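Local coordinates for protein nuclear hormone receptor HR38 (Drosophila melanogaster, PDB 1PDU) that mediates an atypical ecdysteroid signalling pathway as an orphan nuclear receptor, probably by regulating transcription, at residues A[132-135]-A[136-139]. Sequence-based numbering, arbitrary orientation.
Sequences IMEF and SRSL
F135 and L139, one helical turn apart, pack against each other on the buried side of helix 128-142. The leucine comes over one face of the phenyl ring rather than at its edge: CG of L139 stands 4.0 Å above the plane of the F135 ring, displaced from the ring centre. Both methyls lie over the same face, above its far end, CD1 of L139 3.9 Å from CE2 of F135 and CD2 of L139 about as far from CZ of F135. With CG of F135 anti to the backbone N (chi1 -180°), the ring hangs beside its own carbonyl and extends off the helix under the leucine. The helix belongs to the largely helical ligand-binding domain of the nuclear receptors. On its exposed side, R137 folds back over the preceding turn. A bend at chi3 (-68°) lays its guanidinium across the backbone, so that E134 CA and M133 O lie over one face, NH1 of R137 being 3.5 Å from E134 CA. The E134 carboxylate and this guanidinium are turned 31° apart, and OE2 of E134 stays 4.2 Å from NH1 of R137, too far for a salt bridge, although the opposite charges probably attract. Beneath these side chains runs the regular i to i+4 bonding of an alpha-helix. S136 N donates to I132 O at 2.8 Å, R137 N to M133 O, S138 N to E134 O, the longest of the set at 3.2 Å, and L139 N to F135 O. Further out, the F135 side chain touches L95 and A98 of helix 78-100 and L208 and L211 of helix 204-225, while L139 also rests on A98. The buried hydroxyl of S136 is satisfied by a hydrogen bond to the carbonyl O of A98, tying helix 128-142 to helix 78-100.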
ATOM      1  N   ILE A 132      -0.889 -11.517   4.643  1.00 34.06           N
ATOM      2  CA  ILE A 132      -0.143 -10.456   3.984  1.00 32.97           C
ATOM      3  C   ILE A 132       1.188 -11.031   3.493  1.00 33.59           C
ATOM      4  O   ILE A 132       1.594 -10.801   2.347  1.00 32.08           O
ATOM      5  CB  ILE A 132       0.124  -9.283   4.947  1.00 32.55           C
ATOM      6  CG1 ILE A 132      -1.214  -8.668   5.378  1.00 30.94           C
ATOM      7  CG2 ILE A 132       1.019  -8.233   4.272  1.00 31.20           C
ATOM      8  CD1 ILE A 132      -1.093  -7.518   6.339  1.00 30.14           C
ATOM      9  N   MET A 133       1.855 -11.798   4.354  1.00 33.59           N
ATOM     10  CA  MET A 133       3.125 -12.413   3.987  1.00 34.22           C
ATOM     11  C   MET A 133       2.916 -13.372   2.816  1.00 35.67           C
ATOM     12  O   MET A 133       3.768 -13.498   1.931  1.00 35.97           O
ATOM     13  CB  MET A 133       3.733 -13.140   5.186  1.00 32.13           C
ATOM     14  CG  MET A 133       4.254 -12.182   6.246  1.00 30.76           C
ATOM     15  SD  MET A 133       5.273 -10.895   5.478  1.00 27.98           S
ATOM     16  CE  MET A 133       5.737 -10.033   6.811  1.00 27.76           C
ATOM     17  N   GLU A 134       1.770 -14.032   2.805  1.00 36.72           N
ATOM     18  CA  GLU A 134       1.429 -14.947   1.727  1.00 39.56           C
ATOM     19  C   GLU A 134       1.319 -14.161   0.413  1.00 38.58           C
ATOM     20  O   GLU A 134       1.773 -14.614  -0.640  1.00 39.28           O
ATOM     21  CB  GLU A 134       0.105 -15.632   2.064  1.00 43.59           C
ATOM     22  CG  GLU A 134      -0.362 -16.688   1.093  1.00 48.81           C
ATOM     23  CD  GLU A 134      -1.220 -17.734   1.787  1.00 52.89           C
ATOM     24  OE1 GLU A 134      -1.919 -18.494   1.086  1.00 56.03           O
ATOM     25  OE2 GLU A 134      -1.183 -17.803   3.038  1.00 54.41           O
ATOM     26  N   PHE A 135       0.715 -12.978   0.477  1.00 37.36           N
ATOM     27  CA  PHE A 135       0.578 -12.130  -0.707  1.00 36.05           C
ATOM     28  C   PHE A 135       1.974 -11.652  -1.126  1.00 35.72           C
ATOM     29  O   PHE A 135       2.290 -11.551  -2.305  1.00 35.50           O
ATOM     30  CB  PHE A 135      -0.310 -10.935  -0.373  1.00 35.39           C
ATOM     31  CG  PHE A 135      -0.531  -9.992  -1.522  1.00 33.98           C
ATOM     32  CD1 PHE A 135      -1.249 -10.391  -2.643  1.00 33.74           C
ATOM     33  CD2 PHE A 135      -0.033  -8.696  -1.473  1.00 32.78           C
ATOM     34  CE1 PHE A 135      -1.467  -9.510  -3.697  1.00 32.18           C
ATOM     35  CE2 PHE A 135      -0.248  -7.814  -2.519  1.00 31.86           C
ATOM     36  CZ  PHE A 135      -0.966  -8.224  -3.632  1.00 32.03           C
ATOM     37  N   SER A 136       2.805 -11.367  -0.135  1.00 36.70           N
ATOM     38  CA  SER A 136       4.169 -10.919  -0.356  1.00 38.04           C
ATOM     39  C   SER A 136       4.931 -11.924  -1.224  1.00 39.53           C
ATOM     40  O   SER A 136       5.510 -11.559  -2.250  1.00 38.59           O
ATOM     41  CB  SER A 136       4.874 -10.749   0.995  1.00 37.92           C
ATOM     42  OG  SER A 136       6.234 -10.377   0.845  1.00 38.87           O
ATOM     43  N   ARG A 137       4.923 -13.188  -0.813  1.00 41.73           N
ATOM     44  CA  ARG A 137       5.617 -14.231  -1.564  1.00 43.58           C
ATOM     45  C   ARG A 137       5.050 -14.313  -2.977  1.00 43.53           C
ATOM     46  O   ARG A 137       5.783 -14.541  -3.942  1.00 44.13           O
ATOM     47  CB  ARG A 137       5.491 -15.582  -0.852  1.00 44.29           C
ATOM     48  CG  ARG A 137       6.135 -15.596   0.530  1.00 46.85           C
ATOM     49  CD  ARG A 137       6.132 -16.990   1.154  1.00 47.87           C
ATOM     50  NE  ARG A 137       4.790 -17.460   1.507  1.00 49.43           N
ATOM     51  CZ  ARG A 137       4.254 -17.377   2.725  1.00 49.14           C
ATOM     52  NH1 ARG A 137       3.025 -17.832   2.941  1.00 48.99           N
ATOM     53  NH2 ARG A 137       4.947 -16.851   3.730  1.00 48.96           N
ATOM     54  N   SER A 138       3.745 -14.110  -3.099  1.00 43.21           N
ATOM     55  CA  SER A 138       3.102 -14.145  -4.404  1.00 43.36           C
ATOM     56  C   SER A 138       3.711 -13.070  -5.320  1.00 43.13           C
ATOM     57  O   SER A 138       4.048 -13.349  -6.475  1.00 42.43           O
ATOM     58  CB  SER A 138       1.590 -13.918  -4.256  1.00 44.24           C
ATOM     59  OG  SER A 138       0.929 -13.905  -5.520  1.00 46.68           O
ATOM     60  N   LEU A 139       3.850 -11.848  -4.800  1.00 41.75           N
ATOM     61  CA  LEU A 139       4.420 -10.740  -5.574  1.00 40.81           C
ATOM     62  C   LEU A 139       5.820 -11.056  -6.090  1.00 40.86           C
ATOM     63  O   LEU A 139       6.128 -10.860  -7.268  1.00 38.24           O
ATOM     64  CB  LEU A 139       4.503  -9.469  -4.725  1.00 38.16           C
ATOM     65  CG  LEU A 139       3.211  -8.771  -4.302  1.00 37.24           C
ATOM     66  CD1 LEU A 139       3.542  -7.650  -3.330  1.00 34.15           C
ATOM     67  CD2 LEU A 139       2.485  -8.241  -5.525  1.00 34.11           C
TER